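Local atomic coordinates of putative poly(3-hydroxybutyrate) depolymerase LpqC (Bordetella parapertussis 12822, PDB entry 3D0K), a protein that probably hydrolyses ester bonds as an alpha/beta hydrolase, putatively those of the bacterial storage polyester poly(3-hydroxybutyrate). Residues F40-R46 with L84-F90; L64-A68 with T89-E93; G175-P180 with R240-Y244; M208-D214 with W261-P267. All coordinates share one frame; numbering follows the deposited sequence.

Contacts 1 and 4 lie in the same mixed eight-stranded sheet, their centres about 24 Å apart and on opposite sides of the chain's centre. Contact 1 is the antiparallel pairing of 40-46 with 84-89; contact 4 pairs 209-213 with the outermost strand 262-266. Contact 2 shares Thr89 and Phe90 with contact 1, its centre about 11 Å away, where strand 84-89 runs into a loop. In contact 3 helix 237-255 meets the loop after strand 168-172. The centres of contacts 3 and 4 are about 12 Å apart. Contacts 1 and 2 close before the other two open, whereas contacts 3 and 4 interleave along the chain. Earlier and later parts of the chain thus supply opposite ends of the one sheet in this alpha-beta-alpha sandwich.

Contact 1. Residues F40-R46 with L84-F90; sequences FTLNTYR and LIVAPTF
Asn43 and Thr89 meet across two antiparallel strands through their side chains. Asn43 ND2 donates to Thr89 OG1 at 2.8 Å, with the hydroxyl oxygen close to the amide plane. That hydroxyl in turn donates to Ala87 O, at 2.7 Å from Thr89 OG1. Because Asn43 N binds Ala87 O as well, this carbonyl takes two donors, which arrive from opposite faces of its plane. The Thr89 torsion (chi1 -56°) sets OG1 beside its own backbone N, from where it can serve both partners.

Next to Thr89, where the pairing ends, the rings of Phe40 and Phe90 form an offset stack, centroids 5.0 Å apart and planes at 26°. Phe90 CE1 sits over one face of the Phe40 ring, 3.8 Å from Phe40 CG. Leu42 CD2 touches Val86 and Pro88 on the opposite sheet face from Asn43; toward the other end of the pairing Tyr45 CB packs on Ile85 CB at 4.0 Å.

Paired backbone bonds link Thr41 with Thr89, Asn43 with Ala87 and Tyr45 with Ile85; Ile85 N reaches Tyr45 O at 2.8 Å. Further out, helix 122-133 lies against Phe40, Leu42, Val86 and Phe90, while Tyr45 OH is held by Asp79. Strand 23-29 flanks 40-46 and strand 56-60 flanks 84-89, giving the antiparallel start of a mostly parallel sheet, as in alpha/beta hydrolases.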
# COMPACT_ATOMS: atom_id res chain seq x y z
N PHE A 40 -15.71 -5.80 -2.64
CA PHE A 40 -14.44 -5.96 -3.34
C PHE A 40 -13.98 -7.40 -3.16
O PHE A 40 -14.74 -8.26 -2.66
CB PHE A 40 -13.40 -4.94 -2.83
CG PHE A 40 -13.16 -5.02 -1.33
CD1 PHE A 40 -14.04 -4.40 -0.44
CD2 PHE A 40 -11.98 -5.62 -0.82
CE1 PHE A 40 -13.81 -4.40 0.91
CE2 PHE A 40 -11.74 -5.62 0.54
CZ PHE A 40 -12.65 -5.01 1.42
N THR A 41 -12.76 -7.68 -3.59
CA THR A 41 -12.29 -9.05 -3.67
C THR A 41 -10.94 -9.16 -2.97
O THR A 41 -10.11 -8.28 -3.11
CB THR A 41 -12.14 -9.52 -5.14
OG1 THR A 41 -13.38 -9.29 -5.83
CG2 THR A 41 -11.76 -11.03 -5.20
N LEU A 42 -10.76 -10.23 -2.22
CA LEU A 42 -9.43 -10.55 -1.69
C LEU A 42 -8.86 -11.61 -2.61
O LEU A 42 -9.36 -12.75 -2.66
CB LEU A 42 -9.49 -11.06 -0.25
CG LEU A 42 -10.36 -10.32 0.77
CD1 LEU A 42 -10.25 -10.94 2.17
CD2 LEU A 42 -9.81 -8.87 0.77
N ASN A 43 -7.88 -11.21 -3.41
CA ASN A 43 -7.14 -12.19 -4.21
C ASN A 43 -6.00 -12.65 -3.32
O ASN A 43 -5.14 -11.88 -2.94
CB ASN A 43 -6.64 -11.59 -5.53
CG ASN A 43 -7.76 -11.43 -6.52
OD1 ASN A 43 -8.31 -12.45 -6.97
ND2 ASN A 43 -8.17 -10.17 -6.82
N THR A 44 -6.06 -13.92 -2.93
CA THR A 44 -5.19 -14.41 -1.88
C THR A 44 -4.26 -15.52 -2.38
O THR A 44 -4.55 -16.20 -3.40
CB THR A 44 -6.03 -14.96 -0.70
OG1 THR A 44 -6.83 -16.09 -1.14
CG2 THR A 44 -6.90 -13.86 -0.15
N TYR A 45 -3.17 -15.72 -1.64
CA TYR A 45 -2.37 -16.93 -1.83
C TYR A 45 -1.93 -17.45 -0.49
O TYR A 45 -1.35 -16.71 0.33
CB TYR A 45 -1.16 -16.69 -2.72
CG TYR A 45 -0.35 -17.93 -2.91
CD1 TYR A 45 -0.81 -18.95 -3.74
CD2 TYR A 45 0.91 -18.06 -2.30
CE1 TYR A 45 -0.03 -20.14 -3.92
CE2 TYR A 45 1.69 -19.24 -2.47
CZ TYR A 45 1.21 -20.26 -3.26
OH TYR A 45 1.99 -21.40 -3.43
N ARG A 46 -2.16 -18.73 -0.28
CA ARG A 46 -1.66 -19.39 0.90
C ARG A 46 -0.73 -20.53 0.49
O ARG A 46 -1.13 -21.43 -0.23
CB ARG A 46 -2.82 -19.95 1.75
CG ARG A 46 -2.32 -20.74 2.93
CD ARG A 46 -3.48 -21.17 3.80
NE ARG A 46 -2.94 -21.98 4.88
CZ ARG A 46 -3.43 -21.96 6.11
NH1 ARG A 46 -2.85 -22.69 7.04
NH2 ARG A 46 -4.49 -21.19 6.39
N LEU A 84 1.40 -15.47 4.07
CA LEU A 84 0.04 -15.43 3.55
C LEU A 84 -0.14 -14.14 2.72
O LEU A 84 0.08 -13.04 3.22
CB LEU A 84 -0.94 -15.43 4.71
CG LEU A 84 -2.43 -15.36 4.30
CD1 LEU A 84 -2.84 -16.65 3.55
CD2 LEU A 84 -3.29 -15.12 5.59
N ILE A 85 -0.46 -14.27 1.45
CA ILE A 85 -0.61 -13.08 0.58
C ILE A 85 -2.05 -12.67 0.44
O ILE A 85 -2.89 -13.51 0.10
CB ILE A 85 -0.02 -13.36 -0.85
CG1 ILE A 85 1.44 -13.86 -0.75
CG2 ILE A 85 -0.13 -12.06 -1.74
CD1 ILE A 85 2.43 -12.98 0.08
N VAL A 86 -2.37 -11.40 0.73
CA VAL A 86 -3.73 -10.90 0.59
C VAL A 86 -3.68 -9.63 -0.24
O VAL A 86 -3.04 -8.63 0.19
CB VAL A 86 -4.34 -10.52 1.97
CG1 VAL A 86 -5.70 -9.90 1.82
CG2 VAL A 86 -4.41 -11.79 2.90
N ALA A 87 -4.35 -9.67 -1.39
CA ALA A 87 -4.41 -8.53 -2.28
C ALA A 87 -5.86 -7.98 -2.37
O ALA A 87 -6.65 -8.46 -3.21
CB ALA A 87 -3.86 -8.90 -3.63
N PRO A 88 -6.19 -7.00 -1.50
CA PRO A 88 -7.50 -6.36 -1.58
C PRO A 88 -7.60 -5.67 -2.94
O PRO A 88 -6.78 -4.80 -3.25
CB PRO A 88 -7.49 -5.32 -0.44
CG PRO A 88 -6.39 -5.85 0.54
CD PRO A 88 -5.36 -6.42 -0.41
N THR A 89 -8.63 -6.04 -3.71
CA THR A 89 -8.73 -5.69 -5.12
C THR A 89 -9.98 -4.86 -5.39
O THR A 89 -11.09 -5.32 -5.16
CB THR A 89 -8.75 -6.97 -5.95
OG1 THR A 89 -7.58 -7.72 -5.61
CG2 THR A 89 -8.75 -6.64 -7.41
N PHE A 90 -9.78 -3.65 -5.94
CA PHE A 90 -10.88 -2.66 -6.09
C PHE A 90 -11.11 -2.43 -7.57
O PHE A 90 -10.29 -1.80 -8.23
CB PHE A 90 -10.52 -1.35 -5.33
CG PHE A 90 -10.31 -1.55 -3.86
CD1 PHE A 90 -11.38 -1.56 -2.98
CD2 PHE A 90 -9.02 -1.83 -3.35
CE1 PHE A 90 -11.18 -1.78 -1.64
CE2 PHE A 90 -8.80 -2.04 -2.02
CZ PHE A 90 -9.89 -2.06 -1.15

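Contact 2. Residues L64-A68 with T89-E93. With FMT (formic acid), chain K.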
# COMPACT_ATOMS: atom_id res chain seq x y z
N LEU A 64 -4.17 -0.54 -13.02
CA LEU A 64 -4.90 -1.57 -13.78
C LEU A 64 -5.90 -2.36 -12.92
O LEU A 64 -6.76 -3.06 -13.47
CB LEU A 64 -3.91 -2.54 -14.43
CG LEU A 64 -2.84 -1.87 -15.31
CD1 LEU A 64 -1.83 -2.93 -15.80
CD2 LEU A 64 -3.48 -1.16 -16.46
N ARG A 65 -5.82 -2.21 -11.60
CA ARG A 65 -6.70 -2.92 -10.66
C ARG A 65 -6.53 -4.45 -10.78
O ARG A 65 -7.47 -5.21 -10.55
CB ARG A 65 -8.19 -2.50 -10.81
CG ARG A 65 -8.48 -0.98 -10.87
CD ARG A 65 -7.85 -0.11 -9.75
NE ARG A 65 -8.34 1.30 -9.86
CZ ARG A 65 -9.56 1.72 -9.50
NH1 ARG A 65 -9.86 3.02 -9.63
NH2 ARG A 65 -10.47 0.86 -9.01
N ASN A 66 -5.33 -4.87 -11.14
CA ASN A 66 -5.02 -6.28 -11.38
C ASN A 66 -4.52 -6.96 -10.10
O ASN A 66 -3.37 -7.41 -10.02
CB ASN A 66 -4.04 -6.41 -12.57
CG ASN A 66 -2.72 -5.60 -12.39
OD1 ASN A 66 -2.67 -4.56 -11.71
ND2 ASN A 66 -1.65 -6.13 -12.97
N GLY A 67 -5.39 -7.02 -9.08
CA GLY A 67 -4.99 -7.67 -7.84
C GLY A 67 -4.56 -9.12 -8.00
O GLY A 67 -3.68 -9.58 -7.27
N ALA A 68 -5.21 -9.85 -8.90
CA ALA A 68 -4.86 -11.28 -9.10
C ALA A 68 -3.43 -11.40 -9.60
O ALA A 68 -2.65 -12.25 -9.15
CB ALA A 68 -5.87 -11.98 -10.05
N THR A 89 -8.63 -6.04 -3.71
CA THR A 89 -8.73 -5.69 -5.12
C THR A 89 -9.98 -4.86 -5.39
O THR A 89 -11.09 -5.32 -5.16
CB THR A 89 -8.75 -6.97 -5.95
OG1 THR A 89 -7.58 -7.72 -5.61
CG2 THR A 89 -8.75 -6.64 -7.41
N PHE A 90 -9.78 -3.65 -5.94
CA PHE A 90 -10.88 -2.66 -6.09
C PHE A 90 -11.11 -2.43 -7.57
O PHE A 90 -10.29 -1.80 -8.23
CB PHE A 90 -10.52 -1.35 -5.33
CG PHE A 90 -10.31 -1.55 -3.86
CD1 PHE A 90 -11.38 -1.56 -2.98
CD2 PHE A 90 -9.02 -1.83 -3.35
CE1 PHE A 90 -11.18 -1.78 -1.64
CE2 PHE A 90 -8.80 -2.04 -2.02
CZ PHE A 90 -9.89 -2.06 -1.15
N SER A 91 -12.19 -3.00 -8.09
CA SER A 91 -12.40 -3.00 -9.51
C SER A 91 -12.73 -1.61 -10.01
O SER A 91 -13.25 -0.79 -9.27
CB SER A 91 -13.54 -3.96 -9.85
OG SER A 91 -14.78 -3.46 -9.37
N ASP A 92 -12.42 -1.35 -11.27
CA ASP A 92 -12.80 -0.08 -11.91
C ASP A 92 -14.31 0.10 -11.92
O ASP A 92 -14.82 1.24 -11.83
CB ASP A 92 -12.29 -0.05 -13.32
CG ASP A 92 -10.85 0.37 -13.42
OD1 ASP A 92 -10.42 1.27 -12.65
OD2 ASP A 92 -10.14 -0.19 -14.29
N GLU A 93 -15.04 -1.01 -12.01
CA GLU A 93 -16.49 -0.92 -12.09
C GLU A 93 -17.12 -0.46 -10.78
O GLU A 93 -17.99 0.38 -10.80
CB GLU A 93 -17.13 -2.24 -12.54
CG GLU A 93 -18.30 -2.02 -13.45
CD GLU A 93 -19.49 -2.96 -13.18
OE1 GLU A 93 -19.29 -4.12 -12.68
OE2 GLU A 93 -20.64 -2.51 -13.48
C FMT K . -6.86 -9.43 -12.23
O1 FMT K . -5.61 -9.41 -12.52
O2 FMT K . -7.44 -9.11 -11.10
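Arg65 folds back over the loop that leaves strand 84-89, and its guanidinium is gripped from two directions. At its edge, NH2 donates to Phe90 O at 2.8 Å with an N-H...O angle of 159°. The acceptor lies near the guanidinium plane, although the donor stands well above the plane of the carbonyl. Over one face sits Asp92 OD1, 3.3 Å from Arg65 CZ and above the centre of the group. The carboxylate and guanidinium planes are 54° apart and no N-H points at the oxygen, so this salt bridge is one of charge alone. A bend at chi2 (-50°) curls the chain round Phe90 O, bringing Arg65 CG to 3.3 Å from that oxygen. NH2 also donates to Trp95 O, which helps fix the rotation of the buried group.

The second tight point is Gly67, a residue without a side chain, whose CA comes within 3.4 Å of Thr89 OG1. The methyl of the same threonine, CG2, rests 3.7 Å from Arg65 O. Gly67 opens helix 67-73, with Asn66 at the N-cap position and at the centre of an inverse gamma turn. The contact therefore joins the turn after strand 56-60 to the turn after strand 84-89, two neighbouring strands of the alpha-beta-alpha sandwich.

Packing gives way toward solvent at the exposed Asp92, where the contact is mainly with the arginine. At the start of the helix, Ala68 N donates to O2 of a formic acid molecule at 3.2 Å, an additive probably taken from the crystallisation liquor.

Contact 3. Residues G175-P180 with R240-Y244; sequences GWYTLP and RARHY. With SO4 (sulfate ion), chain E.
Tyr177 and Tyr244 form an offset stack, with centroids 4.3 Å apart and planes at 20°; the closest carbon spacing within it is doubtful, and no tightness is inferred from it. The overlap extends down the side chain of the helix residue: Tyr244 CB stands over the centre of the Tyr177 ring, 3.6 Å from its centroid and almost on the ring normal, a CH-pi contact. The Tyr244 ring is directed there by its first torsion (chi1 -178°), which sets CG opposite the backbone N. Trp261 stacks on Tyr244 in addition, and His155 meets both tyrosines.

Apolar and van der Waals contacts surround this pair. Arg240 CB approaches the edge of the Tyr177 ring, 3.8 Å from Tyr177 CE2, while Tyr177 OH lies alongside Ala241, 3.4 Å from Ala241 CB. Leu179 CD2 comes to the imidazole edge of His243, and Pro180 CD lies near Tyr244 CE1.

Among the polar contacts, Arg240 reaches out with an extended chain and donates from NH1 to Gly175 O at 2.8 Å, nearly straight at 165° and close to the guanidinium plane. Its NE and NH1 also donate to the carbonyls of Gly234 and Pro225. A water bridges the loop to the helix, donating a hydrogen bond to Thr178 O and lying 2.7 Å from Tyr244 OH. Gly175 N makes a weak bond to a sulfate, also held by Arg237 and Gln152.

Helix 237-255 thus holds the loop after strand 168-172 by stacked rings in the middle and polar clasps at both ends, and the main-chain carbonyls of Gly175 and Thr178 are satisfied within the protein and by ordered water.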
# COMPACT_ATOMS: atom_id res chain seq x y z
N GLY A 175 2.82 7.26 -8.24
CA GLY A 175 2.81 8.25 -9.34
C GLY A 175 2.94 9.68 -8.81
O GLY A 175 3.54 10.51 -9.47
N TRP A 176 2.39 9.97 -7.63
CA TRP A 176 2.56 11.28 -6.99
C TRP A 176 2.11 11.14 -5.52
O TRP A 176 1.62 10.10 -5.13
CB TRP A 176 1.75 12.39 -7.73
CG TRP A 176 0.31 12.40 -7.43
CD1 TRP A 176 -0.61 11.41 -7.74
CD2 TRP A 176 -0.44 13.45 -6.78
NE1 TRP A 176 -1.85 11.79 -7.29
CE2 TRP A 176 -1.79 13.03 -6.74
CE3 TRP A 176 -0.10 14.71 -6.27
CZ2 TRP A 176 -2.81 13.82 -6.15
CZ3 TRP A 176 -1.14 15.51 -5.69
CH2 TRP A 176 -2.46 15.05 -5.65
N TYR A 177 2.27 12.20 -4.73
CA TYR A 177 2.19 12.04 -3.29
C TYR A 177 1.31 13.11 -2.68
O TYR A 177 1.30 14.29 -3.09
CB TYR A 177 3.59 12.17 -2.66
CG TYR A 177 4.58 11.10 -3.06
CD1 TYR A 177 4.80 9.98 -2.21
CD2 TYR A 177 5.26 11.16 -4.29
CE1 TYR A 177 5.69 8.99 -2.56
CE2 TYR A 177 6.15 10.15 -4.66
CZ TYR A 177 6.35 9.08 -3.77
OH TYR A 177 7.22 8.10 -4.12
N THR A 178 0.67 12.72 -1.59
CA THR A 178 0.06 13.69 -0.66
C THR A 178 1.23 14.20 0.20
O THR A 178 1.87 13.43 0.95
CB THR A 178 -0.90 12.94 0.29
OG1 THR A 178 -2.07 12.51 -0.46
CG2 THR A 178 -1.40 13.91 1.39
N LEU A 179 1.49 15.50 0.14
CA LEU A 179 2.63 16.04 0.87
C LEU A 179 2.28 16.22 2.35
O LEU A 179 1.15 16.48 2.66
CB LEU A 179 2.99 17.41 0.28
CG LEU A 179 3.31 17.34 -1.20
CD1 LEU A 179 3.48 18.77 -1.77
CD2 LEU A 179 4.57 16.49 -1.38
N PRO A 180 3.28 16.09 3.24
CA PRO A 180 3.04 16.09 4.70
C PRO A 180 2.93 17.54 5.20
O PRO A 180 3.82 18.06 5.89
CB PRO A 180 4.27 15.37 5.26
CG PRO A 180 5.35 15.70 4.22
CD PRO A 180 4.70 15.85 2.91
N ARG A 240 9.78 12.37 -8.07
CA ARG A 240 8.74 12.64 -7.09
C ARG A 240 8.99 11.94 -5.78
O ARG A 240 8.65 12.48 -4.70
CB ARG A 240 7.36 12.26 -7.64
CG ARG A 240 7.04 13.07 -8.84
CD ARG A 240 5.65 12.80 -9.44
NE ARG A 240 5.53 13.59 -10.67
CZ ARG A 240 4.57 13.44 -11.58
NH1 ARG A 240 3.64 12.52 -11.43
NH2 ARG A 240 4.56 14.19 -12.68
N ALA A 241 9.54 10.73 -5.86
CA ALA A 241 9.91 9.95 -4.66
C ALA A 241 10.92 10.73 -3.80
O ALA A 241 10.76 10.89 -2.59
CB ALA A 241 10.49 8.56 -5.07
N ARG A 242 11.92 11.33 -4.44
CA ARG A 242 12.94 12.12 -3.72
C ARG A 242 12.33 13.39 -3.13
O ARG A 242 12.68 13.81 -2.03
CB ARG A 242 14.08 12.54 -4.67
CG ARG A 242 14.77 11.40 -5.41
CD ARG A 242 16.28 11.80 -5.70
NE ARG A 242 17.04 11.40 -4.50
CZ ARG A 242 17.81 10.31 -4.40
NH1 ARG A 242 18.40 10.04 -3.24
NH2 ARG A 242 18.02 9.51 -5.45
N HIS A 243 11.41 13.98 -3.87
CA HIS A 243 10.71 15.19 -3.45
C HIS A 243 9.91 14.87 -2.17
O HIS A 243 9.96 15.65 -1.22
CB HIS A 243 9.81 15.66 -4.59
CG HIS A 243 9.11 16.97 -4.34
ND1 HIS A 243 7.90 17.05 -3.67
CD2 HIS A 243 9.41 18.23 -4.70
CE1 HIS A 243 7.51 18.31 -3.62
NE2 HIS A 243 8.41 19.05 -4.24
N TYR A 244 9.17 13.76 -2.17
CA TYR A 244 8.36 13.37 -1.00
C TYR A 244 9.21 13.15 0.25
O TYR A 244 8.90 13.66 1.34
CB TYR A 244 7.56 12.09 -1.33
CG TYR A 244 6.64 11.60 -0.24
CD1 TYR A 244 5.56 12.39 0.24
CD2 TYR A 244 6.80 10.29 0.26
CE1 TYR A 244 4.69 11.86 1.25
CE2 TYR A 244 5.93 9.78 1.20
CZ TYR A 244 4.89 10.58 1.68
OH TYR A 244 4.03 10.03 2.62
S SO4 E . 0.44 5.87 -10.87
O1 SO4 E . 0.68 5.79 -9.43
O2 SO4 E . -0.54 6.96 -11.07
O3 SO4 E . 1.58 6.18 -11.68
O4 SO4 E . -0.28 4.73 -11.39
O HOH W 1 1.96 11.67 3.06

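Contact 4. Residues M208-D214 with W261-P267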
# COMPACT_ATOMS: atom_id res chain seq x y z
N MSE A 208 8.45 4.00 7.40
CA MSE A 208 7.95 3.63 6.10
C MSE A 208 9.11 3.63 5.12
O MSE A 208 9.90 4.53 5.20
CB MSE A 208 6.93 4.71 5.63
CG MSE A 208 6.37 4.35 4.27
SE MSE A 208 4.79 5.51 3.92
CE MSE A 208 4.03 5.15 5.65
N THR A 209 9.19 2.64 4.21
CA THR A 209 10.15 2.66 3.09
C THR A 209 9.45 3.25 1.87
O THR A 209 8.34 2.83 1.48
CB THR A 209 10.64 1.23 2.73
OG1 THR A 209 11.20 0.62 3.88
CG2 THR A 209 11.69 1.24 1.62
N ILE A 210 10.12 4.21 1.25
CA ILE A 210 9.74 4.66 -0.05
C ILE A 210 10.65 3.94 -0.99
O ILE A 210 11.88 4.15 -0.95
CB ILE A 210 9.91 6.16 -0.19
CG1 ILE A 210 9.04 6.88 0.87
CG2 ILE A 210 9.66 6.58 -1.66
CD1 ILE A 210 9.64 8.34 1.17
N LEU A 211 10.09 3.04 -1.82
CA LEU A 211 10.93 2.20 -2.68
C LEU A 211 10.82 2.74 -4.11
O LEU A 211 9.72 2.74 -4.70
CB LEU A 211 10.52 0.76 -2.65
CG LEU A 211 11.40 -0.35 -3.19
CD1 LEU A 211 12.78 -0.47 -2.45
CD2 LEU A 211 10.68 -1.74 -3.07
N ALA A 212 11.94 3.22 -4.63
CA ALA A 212 11.93 3.98 -5.90
C ALA A 212 12.90 3.37 -6.93
O ALA A 212 14.10 3.33 -6.69
CB ALA A 212 12.24 5.47 -5.63
N GLY A 213 12.37 2.92 -8.07
CA GLY A 213 13.23 2.42 -9.15
C GLY A 213 13.88 3.59 -9.83
O GLY A 213 13.20 4.58 -10.17
N ASP A 214 15.20 3.54 -10.02
CA ASP A 214 15.90 4.68 -10.62
C ASP A 214 15.78 4.78 -12.14
O ASP A 214 16.28 5.73 -12.76
CB ASP A 214 17.34 4.81 -10.11
CG ASP A 214 18.30 3.75 -10.69
OD1 ASP A 214 17.93 2.98 -11.62
OD2 ASP A 214 19.45 3.72 -10.19
N TRP A 261 11.19 7.79 8.05
CA TRP A 261 11.13 7.30 6.65
C TRP A 261 12.50 6.92 6.13
O TRP A 261 13.50 7.47 6.57
CB TRP A 261 10.50 8.31 5.70
CG TRP A 261 9.15 8.80 6.04
CD1 TRP A 261 8.28 8.37 7.07
CD2 TRP A 261 8.44 9.80 5.32
NE1 TRP A 261 7.11 9.09 7.00
CE2 TRP A 261 7.17 9.96 5.94
CE3 TRP A 261 8.77 10.59 4.19
CZ2 TRP A 261 6.23 10.90 5.50
CZ3 TRP A 261 7.81 11.51 3.72
CH2 TRP A 261 6.57 11.68 4.38
N GLN A 262 12.54 5.96 5.20
CA GLN A 262 13.75 5.62 4.50
C GLN A 262 13.43 5.64 3.02
O GLN A 262 12.41 5.07 2.60
CB GLN A 262 14.21 4.21 4.90
CG GLN A 262 14.15 3.95 6.43
CD GLN A 262 15.49 4.14 7.15
OE1 GLN A 262 15.92 3.24 7.90
NE2 GLN A 262 16.16 5.27 6.93
N LEU A 263 14.30 6.28 2.26
CA LEU A 263 14.26 6.26 0.81
C LEU A 263 15.19 5.16 0.28
O LEU A 263 16.41 5.21 0.48
CB LEU A 263 14.65 7.64 0.24
CG LEU A 263 14.68 7.69 -1.31
CD1 LEU A 263 13.27 7.50 -1.92
CD2 LEU A 263 15.31 8.98 -1.88
N GLN A 264 14.64 4.17 -0.38
CA GLN A 264 15.48 3.07 -0.87
C GLN A 264 15.44 3.06 -2.39
O GLN A 264 14.42 2.75 -2.98
CB GLN A 264 14.98 1.73 -0.29
CG GLN A 264 15.70 0.53 -0.90
CD GLN A 264 17.16 0.48 -0.51
OE1 GLN A 264 18.07 0.69 -1.35
NE2 GLN A 264 17.40 0.18 0.75
N VAL A 265 16.53 3.48 -3.05
CA VAL A 265 16.55 3.48 -4.49
C VAL A 265 16.86 2.08 -4.98
O VAL A 265 17.77 1.44 -4.46
CB VAL A 265 17.62 4.46 -5.00
CG1 VAL A 265 17.67 4.46 -6.53
CG2 VAL A 265 17.32 5.87 -4.42
N VAL A 266 16.12 1.61 -5.96
CA VAL A 266 16.43 0.34 -6.62
C VAL A 266 17.18 0.56 -7.96
O VAL A 266 16.60 1.04 -8.94
CB VAL A 266 15.15 -0.51 -6.82
CG1 VAL A 266 15.51 -1.92 -7.30
CG2 VAL A 266 14.36 -0.62 -5.54
N PRO A 267 18.48 0.20 -8.02
CA PRO A 267 19.21 0.47 -9.25
C PRO A 267 18.77 -0.44 -10.40
O PRO A 267 18.65 -1.69 -10.24
CB PRO A 267 20.69 0.24 -8.87
CG PRO A 267 20.71 -0.31 -7.46
CD PRO A 267 19.29 -0.49 -7.00
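Ile210 and Leu263 are neighbours on one face of two parallel strands, 209-213 and 262-266, at the edge of the central sheet of an alpha-beta-alpha sandwich. Helix 237-255 lies between the strands in sequence, making the connection a beta-alpha-beta crossover.

Ile210 can be followed outward. Its CB is 4.0 Å from Leu263 CD1, and the CG2 branch meets the same methyl more closely, at 3.7 Å. CG1 turns the other way, opposite the carbonyl carbon (chi1 -59°), and passes near Gln262 O. From there CD1 extends to the indole of Trp261, 3.9 Å from its CE3. Tyr244 of the crossover helix also packs on Ile210. The selenium of Met208, a selenomethionine, stands above the five-membered ring of Trp261 in a long Met-aromatic contact, SE 5.5 Å from its centroid.

Six backbone bonds run alternately between the strands. The straightest of them, from Gln264 N to Ile210 O, is 2.8 Å long at 176°. At the far end Asp214 N donates to Val266 O, while Asp214 OD1 accepts from Gly268 N just beyond the second strand. Asp214 CB packs against Val265 CG1 at 3.6 Å.

On the face bearing Leu211 and Val266, helix 273-286 closes over both side chains. Here the packing is tight: Leu211 CD1 presses to 3.5 Å from Val266 CG2.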